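Local structure of aminoacyl-histidine dipeptidase (Vibrio alginolyticus, 3MRU) at residues Met192-Arg198 / Glu358-Val364; Gly214-Ser220 / Arg259-Arg264; Gly229-Lys233 / Asn351-Ile355; Leu234-Phe238 / Leu283-Tyr287; Asp247-Val251 / Val315-Gln321. The protein is a zinc metallopeptidase of the M20C family that probably hydrolyses dipeptides, aminoacyl-histidine dipeptides such as carnosine among them. One frame throughout, in Å; residues are numbered along the deposited sequence.

Contact 1: Met192-Arg198 / Glu358-Val364; sequences MTFDITR and EENKVTV
I196, just past the end of the antiparallel ladder between strands 181-199 and 361-370, packs its CD1 methyl on V362, 3.5 Å from V362 CG2. I196 holds CG1 between its backbone N and carbonyl carbon (chi1 69°), which brings this longer branch across to the neighbouring strand. The ring of F194 lies on the face that carries V362 and V364. It meets the partner strand with its edge, near whose plane lie V362 O and, 3.9 Å from F194 CE1, V364 CG2. Backbone bonds run through the hydrogen-bonded pairs M192-V364 and F194-V362, the return bond from V362 N to F194 O being long and weak. On the opposite face T193 pairs with T363 and sends its CG2 methyl to 3.5 Å from K361 CE.

Past the ladder, R198 curls toward the turn that joins strands 346-358 and 361-370. Its chain bends at chi3, and NH2 donates to E358 O at 2.7 Å (N-H...O 150°). Q314 O takes NE of the same guanidinium, and V251 O receives a weak bond from NH1.

The face of F194 and V362 packs on helix 318-330, with F324 edge-to-face to F194. The chemistry is divided: apolar packing on the helix side, threonines and a lysine on the more open side, and one arginine whose three nitrogens reach carbonyls of three separate parts of the chain, one of them weakly.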
# COMPACT_ATOMS: atom_id res chain seq x y z
N MET A 192 11.99 15.08 9.40
CA MET A 192 12.91 15.71 10.32
C MET A 192 13.75 16.73 9.60
O MET A 192 14.47 16.41 8.66
CB MET A 192 13.79 14.66 10.95
CG MET A 192 14.36 15.12 12.25
SD MET A 192 15.35 13.83 12.98
CE MET A 192 14.12 12.76 13.74
N THR A 193 13.66 17.98 10.04
CA THR A 193 14.27 19.08 9.33
C THR A 193 15.26 19.77 10.23
O THR A 193 15.03 19.88 11.44
CB THR A 193 13.23 20.12 8.86
OG1 THR A 193 11.90 19.61 9.02
CG2 THR A 193 13.49 20.51 7.40
N PHE A 194 16.35 20.22 9.62
CA PHE A 194 17.47 20.83 10.34
C PHE A 194 17.72 22.25 9.85
O PHE A 194 17.75 22.50 8.64
CB PHE A 194 18.75 19.99 10.18
CG PHE A 194 18.67 18.66 10.87
CD1 PHE A 194 18.07 17.57 10.24
CD2 PHE A 194 19.18 18.50 12.15
CE1 PHE A 194 17.97 16.36 10.87
CE2 PHE A 194 19.09 17.28 12.78
CZ PHE A 194 18.48 16.22 12.15
N ASP A 195 17.89 23.18 10.79
CA ASP A 195 18.17 24.53 10.38
C ASP A 195 19.66 24.85 10.47
O ASP A 195 20.16 25.31 11.52
CB ASP A 195 17.27 25.53 11.10
CG ASP A 195 15.99 25.81 10.32
OD1 ASP A 195 16.06 26.01 9.08
OD2 ASP A 195 14.90 25.81 10.95
N ILE A 196 20.35 24.60 9.35
CA ILE A 196 21.81 24.67 9.30
C ILE A 196 22.36 25.93 8.69
O ILE A 196 21.76 26.53 7.78
CB ILE A 196 22.47 23.44 8.59
CG1 ILE A 196 22.17 23.42 7.09
CG2 ILE A 196 22.03 22.14 9.24
CD1 ILE A 196 23.08 22.51 6.27
N THR A 197 23.53 26.30 9.22
CA THR A 197 24.37 27.39 8.72
C THR A 197 25.75 26.87 8.27
O THR A 197 26.22 25.82 8.75
CB THR A 197 24.55 28.49 9.78
OG1 THR A 197 25.13 27.91 10.96
CG2 THR A 197 23.19 29.11 10.12
N ARG A 198 26.40 27.60 7.37
CA ARG A 198 27.60 27.11 6.73
C ARG A 198 28.83 27.98 6.90
O ARG A 198 28.76 29.20 6.78
CB ARG A 198 27.34 26.90 5.26
CG ARG A 198 26.52 25.69 5.01
CD ARG A 198 26.21 25.62 3.58
NE ARG A 198 26.20 24.23 3.16
CZ ARG A 198 25.11 23.50 2.99
NH1 ARG A 198 25.22 22.25 2.60
NH2 ARG A 198 23.91 24.04 3.20
N GLU A 358 20.14 21.34 1.26
CA GLU A 358 20.15 22.53 0.41
C GLU A 358 20.92 23.57 1.22
O GLU A 358 21.46 23.21 2.27
CB GLU A 358 18.73 23.01 0.11
CG GLU A 358 17.84 23.04 1.37
CD GLU A 358 16.69 24.03 1.24
OE1 GLU A 358 15.51 23.57 1.24
OE2 GLU A 358 16.96 25.26 1.14
N GLU A 359 21.01 24.82 0.76
CA GLU A 359 21.64 25.83 1.63
C GLU A 359 20.72 26.17 2.80
O GLU A 359 19.58 26.62 2.59
CB GLU A 359 22.13 27.09 0.90
CG GLU A 359 23.25 27.81 1.71
CD GLU A 359 23.43 29.34 1.44
OE1 GLU A 359 23.40 29.77 0.25
OE2 GLU A 359 23.61 30.10 2.43
N ASN A 360 21.20 25.91 4.01
CA ASN A 360 20.47 26.23 5.27
C ASN A 360 19.42 25.23 5.77
O ASN A 360 18.82 25.46 6.82
CB ASN A 360 19.87 27.63 5.23
CG ASN A 360 20.92 28.71 5.03
OD1 ASN A 360 21.74 28.96 5.93
ND2 ASN A 360 20.90 29.35 3.86
N LYS A 361 19.22 24.14 5.03
CA LYS A 361 18.21 23.16 5.38
C LYS A 361 18.63 21.76 4.94
O LYS A 361 18.95 21.52 3.77
CB LYS A 361 16.88 23.52 4.72
CG LYS A 361 15.61 23.00 5.36
CD LYS A 361 14.45 23.34 4.41
CE LYS A 361 13.09 22.97 4.97
NZ LYS A 361 12.75 23.83 6.14
N VAL A 362 18.63 20.86 5.91
CA VAL A 362 18.74 19.43 5.69
C VAL A 362 17.44 18.82 6.13
O VAL A 362 16.95 19.10 7.23
CB VAL A 362 19.85 18.80 6.52
CG1 VAL A 362 20.13 17.40 6.04
CG2 VAL A 362 21.08 19.63 6.41
N THR A 363 16.88 17.98 5.28
CA THR A 363 15.57 17.41 5.53
C THR A 363 15.56 15.91 5.31
O THR A 363 15.93 15.40 4.25
CB THR A 363 14.48 18.16 4.72
OG1 THR A 363 13.36 17.29 4.48
CG2 THR A 363 15.06 18.74 3.38
N VAL A 364 15.14 15.21 6.36
CA VAL A 364 15.17 13.76 6.42
C VAL A 364 13.74 13.28 6.40
O VAL A 364 12.98 13.58 7.30
CB VAL A 364 15.88 13.26 7.72
CG1 VAL A 364 16.05 11.74 7.72
CG2 VAL A 364 17.26 13.94 7.91

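Contact 2: Gly214-Ser220 / Arg259-Arg264; sequences GLKGGHS and RNAIPR
G218 O accepts the backbone N-H of I262 at 2.7 Å, the shorter of two bonds that hold together a small two-stranded antiparallel ladder, 218-219 against 261-262. The bond is bent, 132° at the hydrogen, and the donor stands above the carbonyl plane. A second bond follows beyond the non-hydrogen-bonded pair H219-A261: S220 N donates to N260 O at 2.9 Å. With so few bonds the ladder is weak, and side chains add to it at both ends.

Glycines shape the approach to the first strand and its start. G217 has a positive phi, and G218 takes backbone angles that suit glycine. The bare backbone of G218 lets I262 lie along it, with CD1 3.9 Å from G218 CA. At the far end, S220 CB lies beside the carbonyls of R259 and N260, while its OG is held by R369 NE. H219 brings CD2 to 3.6 Å from N260 O, and its ND1 accepts from the backbone N of C222. The H219 side chain lies about 14 Å from a zinc ion, too far to be a ligand.

R264 covers the 215-217 end. Its CG sits between the backbone N and the carbonyl carbon (chi1 73°) and the chain bends again at chi3, which folds the guanidinium back over the backbone with one face toward L215 O and K216 O. NH1 comes to 3.1 Å from K216 O, but at an angle too poor for a hydrogen bond. At the same end, L215 CD2 lies 3.4 Å from R264 O.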
# COMPACT_ATOMS: atom_id res chain seq x y z
N GLY A 214 23.71 0.52 -6.09
CA GLY A 214 23.57 -0.85 -6.55
C GLY A 214 22.81 -1.67 -5.53
O GLY A 214 22.63 -2.88 -5.71
N LEU A 215 22.37 -1.04 -4.44
CA LEU A 215 21.48 -1.70 -3.51
C LEU A 215 20.17 -2.10 -4.20
O LEU A 215 19.64 -1.35 -5.01
CB LEU A 215 21.21 -0.81 -2.30
CG LEU A 215 22.26 -0.73 -1.18
CD1 LEU A 215 22.73 -2.11 -0.70
CD2 LEU A 215 23.44 0.16 -1.57
N LYS A 216 19.69 -3.30 -3.89
CA LYS A 216 18.51 -3.87 -4.53
C LYS A 216 17.25 -3.03 -4.31
O LYS A 216 16.24 -3.19 -5.03
CB LYS A 216 18.26 -5.30 -4.05
CG LYS A 216 18.71 -6.40 -5.02
CD LYS A 216 18.76 -7.78 -4.33
CE LYS A 216 19.12 -8.91 -5.31
NZ LYS A 216 20.48 -8.72 -5.91
N GLY A 217 17.31 -2.13 -3.33
CA GLY A 217 16.16 -1.32 -2.96
C GLY A 217 14.90 -2.16 -2.77
O GLY A 217 14.96 -3.36 -2.44
N GLY A 218 13.76 -1.52 -2.99
CA GLY A 218 12.48 -2.17 -2.77
C GLY A 218 11.44 -1.20 -2.27
O GLY A 218 11.69 0.01 -2.13
N HIS A 219 10.28 -1.74 -1.98
CA HIS A 219 9.17 -0.95 -1.52
C HIS A 219 9.12 -1.02 0.00
O HIS A 219 8.98 -2.10 0.58
CB HIS A 219 7.94 -1.55 -2.16
CG HIS A 219 6.65 -1.13 -1.53
ND1 HIS A 219 5.99 -1.93 -0.62
CD2 HIS A 219 5.88 -0.04 -1.72
CE1 HIS A 219 4.87 -1.33 -0.26
NE2 HIS A 219 4.78 -0.18 -0.92
N SER A 220 9.21 0.14 0.65
CA SER A 220 9.23 0.25 2.11
C SER A 220 8.23 -0.64 2.85
O SER A 220 8.42 -0.96 4.01
CB SER A 220 9.04 1.70 2.56
OG SER A 220 7.69 2.00 2.88
N ARG A 259 9.82 8.33 0.15
CA ARG A 259 9.63 7.53 1.37
C ARG A 259 9.13 6.11 1.05
O ARG A 259 9.42 5.16 1.77
CB ARG A 259 8.63 8.24 2.29
CG ARG A 259 8.55 9.74 2.07
CD ARG A 259 7.27 10.31 2.66
NE ARG A 259 7.53 11.39 3.61
CZ ARG A 259 7.26 12.67 3.38
NH1 ARG A 259 6.71 13.04 2.23
NH2 ARG A 259 7.53 13.58 4.30
N ASN A 260 8.36 6.00 -0.02
CA ASN A 260 7.73 4.78 -0.47
C ASN A 260 8.66 3.63 -0.73
O ASN A 260 8.23 2.49 -0.75
CB ASN A 260 7.01 5.10 -1.79
CG ASN A 260 5.73 4.33 -1.94
OD1 ASN A 260 5.32 4.02 -3.06
ND2 ASN A 260 5.09 4.02 -0.82
N ALA A 261 9.94 3.94 -0.95
CA ALA A 261 10.91 2.95 -1.43
C ALA A 261 12.22 2.97 -0.67
O ALA A 261 12.84 4.02 -0.48
CB ALA A 261 11.21 3.18 -2.91
N ILE A 262 12.66 1.77 -0.29
CA ILE A 262 13.94 1.57 0.39
C ILE A 262 15.07 2.16 -0.45
O ILE A 262 15.28 1.72 -1.58
CB ILE A 262 14.20 0.07 0.61
CG1 ILE A 262 12.96 -0.61 1.19
CG2 ILE A 262 15.34 -0.10 1.55
CD1 ILE A 262 12.95 -2.14 1.07
N PRO A 263 15.82 3.14 0.10
CA PRO A 263 16.69 3.93 -0.77
C PRO A 263 17.87 3.09 -1.22
O PRO A 263 18.54 2.47 -0.39
CB PRO A 263 17.14 5.08 0.13
CG PRO A 263 17.07 4.55 1.49
CD PRO A 263 15.95 3.54 1.51
N ARG A 264 18.11 3.05 -2.52
CA ARG A 264 19.16 2.20 -3.05
C ARG A 264 20.44 2.95 -3.36
O ARG A 264 21.52 2.38 -3.36
CB ARG A 264 18.68 1.47 -4.28
CG ARG A 264 18.56 2.34 -5.48
CD ARG A 264 18.15 1.54 -6.66
NE ARG A 264 16.95 0.74 -6.39
CZ ARG A 264 16.52 -0.22 -7.20
NH1 ARG A 264 15.42 -0.91 -6.89
NH2 ARG A 264 17.20 -0.52 -8.30

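Contact 3: Gly229-Lys233 / Asn351-Ile355; sequences GNANK and NVGVI
A first torsion that sets CG opposite the carbonyl carbon (chi1 -81°) carries the amide of N232 from the opening turn of helix 231-242 across to strand 346-358, where it meets V352 and I355. N230, in the N-cap position just before that helix, instead has CG anti to its own nitrogen (chi1 176°), and its amide reaches the strand beside N351 and V352. The contact is a helix start docked on a beta-sheet, and the strand carries a classic beta bulge here: G353 and V354 both face L365 of the adjoining strand.

One hydrogen bond is clear. N232 ND2 donates to V352 O at 3.0 Å and nearly straight, 167° at the hydrogen. The oxygen lies in the plane of the amide, but the donor stands well above the plane of the V352 carbonyl. At the OD1 end of the amide the neighbour is apolar: I355 slides past in the opposite direction, with CD1 3.5 Å from N232 CG. N232 is thereby held between a polar grip on the strand backbone and an isoleucine branch. The amides of N230 and N351 stand at right angles to each other.

The contact is buried, and neighbours complete it. N333 OD1 takes the N-H of V352, while A231 bonds through its backbone to P263, so the helix start is tied to the residue that follows strand 261-262 as well. V352 CG1 lies 4.1 Å from N232 ND2, beside the bond to the V352 carbonyl.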
# COMPACT_ATOMS: atom_id res chain seq x y z
N GLY A 229 19.52 -3.34 2.31
CA GLY A 229 20.23 -2.25 2.96
C GLY A 229 19.57 -0.93 2.68
O GLY A 229 18.83 -0.80 1.72
N ASN A 230 19.84 0.06 3.53
CA ASN A 230 19.27 1.39 3.36
C ASN A 230 20.45 2.31 3.12
O ASN A 230 21.23 2.63 4.03
CB ASN A 230 18.44 1.74 4.61
CG ASN A 230 17.87 3.15 4.59
OD1 ASN A 230 16.66 3.33 4.68
ND2 ASN A 230 18.74 4.16 4.51
N ALA A 231 20.59 2.70 1.86
CA ALA A 231 21.70 3.56 1.40
C ALA A 231 21.99 4.76 2.33
O ALA A 231 23.15 5.04 2.64
CB ALA A 231 21.42 4.02 -0.03
N ASN A 232 20.92 5.44 2.76
CA ASN A 232 21.00 6.61 3.62
C ASN A 232 21.74 6.29 4.86
O ASN A 232 22.62 7.02 5.28
CB ASN A 232 19.61 7.09 4.02
CG ASN A 232 18.94 7.93 2.95
OD1 ASN A 232 19.60 8.73 2.29
ND2 ASN A 232 17.63 7.76 2.78
N LYS A 233 21.36 5.17 5.46
CA LYS A 233 21.86 4.81 6.78
C LYS A 233 23.29 4.31 6.73
O LYS A 233 24.09 4.60 7.61
CB LYS A 233 20.91 3.83 7.48
CG LYS A 233 19.61 4.47 7.85
CD LYS A 233 19.26 4.24 9.30
CE LYS A 233 20.23 4.91 10.28
NZ LYS A 233 19.94 4.53 11.71
N ASN A 351 11.07 3.46 7.38
CA ASN A 351 12.06 3.53 6.36
C ASN A 351 12.51 4.97 6.28
O ASN A 351 11.70 5.83 5.97
CB ASN A 351 11.44 3.08 5.03
CG ASN A 351 12.36 3.29 3.82
OD1 ASN A 351 11.92 3.17 2.69
ND2 ASN A 351 13.64 3.59 4.06
N VAL A 352 13.77 5.24 6.61
CA VAL A 352 14.38 6.53 6.33
C VAL A 352 14.73 6.51 4.85
O VAL A 352 15.84 6.09 4.44
CB VAL A 352 15.62 6.80 7.21
CG1 VAL A 352 16.42 7.97 6.65
CG2 VAL A 352 15.20 7.06 8.65
N GLY A 353 13.77 6.97 4.05
CA GLY A 353 13.79 6.83 2.59
C GLY A 353 14.43 7.95 1.76
O GLY A 353 14.97 7.67 0.69
N VAL A 354 14.35 9.20 2.23
CA VAL A 354 14.83 10.35 1.43
C VAL A 354 15.61 11.37 2.27
O VAL A 354 15.13 11.83 3.31
CB VAL A 354 13.66 11.10 0.69
CG1 VAL A 354 14.22 12.01 -0.36
CG2 VAL A 354 12.70 10.15 0.06
N ILE A 355 16.80 11.72 1.81
CA ILE A 355 17.51 12.81 2.44
C ILE A 355 17.97 13.77 1.37
O ILE A 355 18.49 13.36 0.33
CB ILE A 355 18.69 12.32 3.30
CG1 ILE A 355 18.16 11.41 4.41
CG2 ILE A 355 19.48 13.52 3.86
CD1 ILE A 355 19.22 10.60 5.14

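Contact 4: Leu234-Phe238 / Leu283-Tyr287; sequences LIGRF and LFNYY
Aromatic packing between F238, F284 and Y287 makes up most of this contact between helices 231-242 and 277-295. F238 and F284 form a T-shaped pair in which F284 gives the edge and F238 the face: the centroids are 5.3 Å apart and the planes are turned by 73°. The touch is made by F284 CD1, which lies 3.6 Å from F238 CE2, toward the rim of the F238 face. Y287 meets F238 differently. Its ring is inclined to that of F238, with F238 CD1 over one face and 3.5 Å from Y287 CG.

A CH-pi contact belongs to the same pair, with F238 CB 4.0 Å from the centroid of the Y287 ring and over its face. F238 and Y287 both hold CG anti to the backbone nitrogen, which swings each ring out into the gap between the helices.

Polar contact comes from the far end of the tyrosine. Y287 OH gives a weak hydrogen bond to L234 O at 2.6 Å, an oxygen that already accepts the helical bond from F238 N. The hydroxyl also faces the guanidinium of R237, which stands almost perpendicular to the tyrosine ring; R237 NH1 itself makes a salt bridge with E294.

The axes of the two segments pass 11.8 Å apart at 132°, a wide spacing bridged by the large rings. Both helices lie against the antiparallel part of the large sheet, F238 and F284 both touching L210 of strand 205-213, consistent with the helix pair of the ferredoxin-like lid domain of M20 peptidases.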
# COMPACT_ATOMS: atom_id res chain seq x y z
N LEU A 234 23.62 3.58 5.68
CA LEU A 234 24.96 3.07 5.56
C LEU A 234 26.00 4.21 5.46
O LEU A 234 27.02 4.20 6.14
CB LEU A 234 25.04 2.09 4.39
CG LEU A 234 24.08 0.90 4.60
CD1 LEU A 234 24.02 -0.04 3.41
CD2 LEU A 234 24.38 0.11 5.89
N ILE A 235 25.71 5.22 4.65
CA ILE A 235 26.58 6.37 4.57
C ILE A 235 26.59 7.21 5.84
O ILE A 235 27.51 7.96 6.09
CB ILE A 235 26.23 7.26 3.37
CG1 ILE A 235 26.16 6.41 2.10
CG2 ILE A 235 27.27 8.37 3.22
CD1 ILE A 235 27.45 5.68 1.66
N GLY A 236 25.54 7.10 6.65
CA GLY A 236 25.52 7.82 7.89
C GLY A 236 26.41 7.09 8.86
O GLY A 236 27.18 7.70 9.59
N ARG A 237 26.29 5.76 8.86
CA ARG A 237 27.00 4.88 9.78
C ARG A 237 28.48 5.12 9.62
O ARG A 237 29.25 5.10 10.60
CB ARG A 237 26.68 3.43 9.48
CG ARG A 237 26.79 2.49 10.66
CD ARG A 237 27.23 1.08 10.18
NE ARG A 237 26.20 0.30 9.47
CZ ARG A 237 26.33 -0.97 9.08
NH1 ARG A 237 27.46 -1.65 9.33
NH2 ARG A 237 25.34 -1.57 8.44
N PHE A 238 28.89 5.35 8.37
CA PHE A 238 30.28 5.61 8.06
C PHE A 238 30.78 6.92 8.66
O PHE A 238 31.79 6.93 9.36
CB PHE A 238 30.52 5.59 6.55
CG PHE A 238 31.95 5.87 6.17
CD1 PHE A 238 32.97 4.98 6.53
CD2 PHE A 238 32.29 7.03 5.46
CE1 PHE A 238 34.30 5.24 6.19
CE2 PHE A 238 33.61 7.29 5.11
CZ PHE A 238 34.62 6.40 5.47
N LEU A 283 39.97 3.71 4.22
CA LEU A 283 38.91 3.49 5.20
C LEU A 283 37.57 3.21 4.52
O LEU A 283 36.78 2.37 4.99
CB LEU A 283 38.81 4.68 6.17
CG LEU A 283 39.51 4.56 7.54
CD1 LEU A 283 39.46 5.86 8.35
CD2 LEU A 283 38.97 3.39 8.37
N PHE A 284 37.34 3.89 3.40
CA PHE A 284 36.06 3.82 2.71
C PHE A 284 35.95 2.56 1.90
O PHE A 284 34.86 1.99 1.78
CB PHE A 284 35.87 5.03 1.82
CG PHE A 284 34.52 5.10 1.21
CD1 PHE A 284 33.42 5.46 1.98
CD2 PHE A 284 34.34 4.80 -0.14
CE1 PHE A 284 32.15 5.53 1.41
CE2 PHE A 284 33.09 4.86 -0.72
CZ PHE A 284 31.99 5.23 0.05
N ASN A 285 37.10 2.16 1.34
CA ASN A 285 37.23 0.87 0.66
C ASN A 285 37.17 -0.30 1.61
O ASN A 285 36.52 -1.32 1.34
CB ASN A 285 38.56 0.77 -0.07
CG ASN A 285 38.45 1.18 -1.50
OD1 ASN A 285 37.42 0.93 -2.15
ND2 ASN A 285 39.49 1.82 -2.02
N TYR A 286 37.84 -0.12 2.75
CA TYR A 286 37.69 -1.03 3.85
C TYR A 286 36.19 -1.12 4.13
O TYR A 286 35.57 -2.15 3.85
CB TYR A 286 38.46 -0.52 5.06
CG TYR A 286 38.64 -1.61 6.07
CD1 TYR A 286 38.48 -2.94 5.68
CD2 TYR A 286 38.98 -1.34 7.40
CE1 TYR A 286 38.63 -3.98 6.56
CE2 TYR A 286 39.14 -2.39 8.32
CZ TYR A 286 38.96 -3.72 7.87
OH TYR A 286 39.11 -4.81 8.69
N TYR A 287 35.63 -0.01 4.62
CA TYR A 287 34.22 0.07 4.96
C TYR A 287 33.34 -0.61 3.94
O TYR A 287 32.50 -1.43 4.31
CB TYR A 287 33.77 1.52 5.17
CG TYR A 287 32.30 1.64 5.55
CD1 TYR A 287 31.39 2.25 4.69
CD2 TYR A 287 31.82 1.11 6.75
CE1 TYR A 287 30.04 2.34 5.02
CE2 TYR A 287 30.47 1.20 7.09
CZ TYR A 287 29.60 1.81 6.22
OH TYR A 287 28.27 1.90 6.54

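Contact 5: Asp247-Val251 / Val315-Gln321; sequences DLRLV and VFAIADQ
A short strand leading straight into a helix, 315-316 into 318-330, docks here on strand 249-255 through L250 and F316. F316 N donates to L250 O at 2.8 Å, with an angle of 171° at the hydrogen. The leucine then covers the ring of the same residue: L250 has CG anti to its nitrogen (chi1 173°), and CD2 lies over the middle of the F316 face, 3.6 Å from the centroid, a CH-pi contact. V251 O meets the edge of that ring instead, 3.5 Å from F316 CE1.

Strand 249-255 is the second strand of the ferredoxin-like lid, and the contact fastens to it the chain that follows that unit. A317, next after the bonded F316, is the N-cap, and the helix begins at I318. One turn on, Q321 reaches back along an extended chain to the backbone around L250, its CD 3.5 Å from L250 CB.

R249 works on the other side of the strand. Its chain is bent at chi2 and chi3, and V315 crosses it at about a right angle, CG1 lying 3.3 Å from R249 NH2 over one face of the guanidinium. NH2 also gives a weak hydrogen bond to F316 O at 3.4 Å, from the guanidinium edge. A third strand joins from 181-199: V315 and A317 bond through their backbones to D199 and T197, and D320 OD2 accepts the N-H of T197 while OD1 makes a salt bridge with R323. L250 completes the apolar side, touching F324 and I325 of the helix and V268 of strand 266-273.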
# COMPACT_ATOMS: atom_id res chain seq x y z
N ASP A 247 38.58 13.99 10.54
CA ASP A 247 38.45 15.47 10.46
C ASP A 247 37.85 16.01 9.14
O ASP A 247 38.18 17.12 8.70
CB ASP A 247 39.79 16.16 10.81
CG ASP A 247 39.60 17.46 11.59
OD1 ASP A 247 38.65 18.22 11.26
OD2 ASP A 247 40.39 17.74 12.53
N LEU A 248 36.95 15.23 8.54
CA LEU A 248 36.25 15.66 7.33
C LEU A 248 34.96 16.43 7.59
O LEU A 248 34.26 16.18 8.57
CB LEU A 248 36.00 14.50 6.37
CG LEU A 248 35.42 13.19 6.85
CD1 LEU A 248 33.99 13.37 7.23
CD2 LEU A 248 35.54 12.22 5.70
N ARG A 249 34.68 17.36 6.69
CA ARG A 249 33.61 18.32 6.82
C ARG A 249 32.60 18.07 5.73
O ARG A 249 32.94 17.63 4.64
CB ARG A 249 34.19 19.71 6.67
CG ARG A 249 35.40 19.95 7.53
CD ARG A 249 35.01 20.32 8.96
NE ARG A 249 34.01 21.41 9.00
CZ ARG A 249 34.28 22.69 8.71
NH1 ARG A 249 35.50 23.07 8.35
NH2 ARG A 249 33.31 23.60 8.78
N LEU A 250 31.36 18.38 6.03
CA LEU A 250 30.24 17.93 5.23
C LEU A 250 29.62 19.03 4.40
O LEU A 250 29.23 20.09 4.91
CB LEU A 250 29.19 17.36 6.17
CG LEU A 250 27.81 16.92 5.73
CD1 LEU A 250 27.88 15.60 5.02
CD2 LEU A 250 26.97 16.79 6.98
N VAL A 251 29.52 18.80 3.10
CA VAL A 251 28.83 19.75 2.23
C VAL A 251 27.43 19.31 1.75
O VAL A 251 26.47 20.07 1.82
CB VAL A 251 29.75 20.27 1.04
CG1 VAL A 251 30.90 19.32 0.73
CG2 VAL A 251 28.95 20.58 -0.22
N VAL A 315 30.81 24.54 3.82
CA VAL A 315 30.61 23.32 4.60
C VAL A 315 29.62 23.58 5.76
O VAL A 315 29.47 24.72 6.20
CB VAL A 315 31.99 22.82 5.11
CG1 VAL A 315 31.84 21.99 6.36
CG2 VAL A 315 32.68 22.02 4.02
N PHE A 316 28.92 22.54 6.21
CA PHE A 316 28.11 22.59 7.43
C PHE A 316 28.94 23.11 8.57
O PHE A 316 30.07 22.66 8.74
CB PHE A 316 27.74 21.19 7.87
CG PHE A 316 26.57 20.61 7.18
CD1 PHE A 316 26.49 20.60 5.79
CD2 PHE A 316 25.56 20.01 7.91
CE1 PHE A 316 25.42 20.03 5.15
CE2 PHE A 316 24.49 19.44 7.27
CZ PHE A 316 24.42 19.45 5.89
N ALA A 317 28.38 24.00 9.37
CA ALA A 317 29.01 24.31 10.64
C ALA A 317 29.25 23.00 11.39
O ALA A 317 28.60 21.99 11.12
CB ALA A 317 28.13 25.22 11.46
N ILE A 318 30.18 23.01 12.34
CA ILE A 318 30.49 21.80 13.10
C ILE A 318 29.28 21.27 13.88
O ILE A 318 28.89 20.10 13.69
CB ILE A 318 31.76 21.94 14.04
CG1 ILE A 318 32.49 20.60 14.17
CG2 ILE A 318 31.43 22.54 15.42
CD1 ILE A 318 31.77 19.31 13.73
N ALA A 319 28.68 22.14 14.70
CA ALA A 319 27.58 21.78 15.59
C ALA A 319 26.39 21.25 14.82
O ALA A 319 25.65 20.41 15.34
CB ALA A 319 27.18 22.96 16.46
N ASP A 320 26.21 21.73 13.59
CA ASP A 320 25.15 21.22 12.72
C ASP A 320 25.51 19.85 12.12
O ASP A 320 24.67 18.95 12.05
CB ASP A 320 24.84 22.23 11.60
CG ASP A 320 24.11 23.48 12.11
OD1 ASP A 320 23.40 23.38 13.16
OD2 ASP A 320 24.26 24.55 11.46
N GLN A 321 26.76 19.73 11.67
CA GLN A 321 27.29 18.46 11.17
C GLN A 321 27.15 17.40 12.25
O GLN A 321 26.65 16.31 12.01
CB GLN A 321 28.75 18.61 10.79
CG GLN A 321 29.36 17.37 10.24
CD GLN A 321 30.57 17.66 9.39
OE1 GLN A 321 31.43 16.81 9.24
NE2 GLN A 321 30.63 18.86 8.81

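How the contacts relate
From the N terminus, contact 1 opens first, at 192-198, and closes last, at 358-364, so its loop encloses the other four. Contact 2 starts next, at 214-220, and ends at 259-264; it crosses contacts 3, 4 and 5. Contact 3 runs from 229-233 to 351-355 and encloses contacts 4 and 5, which cross each other. Contacts 1 and 3 meet at V364, V352 and I355, contacts 1 and 5 at T197, and contacts 2 and 3 at P263 and A231. Contacts 3 and 5 bring helices 231-242 and 318-330 onto the large sheet, contact 4 joins helices 231-242 and 277-295, contact 1 pairs two strands of that sheet, and contact 2 adds a small separate ladder.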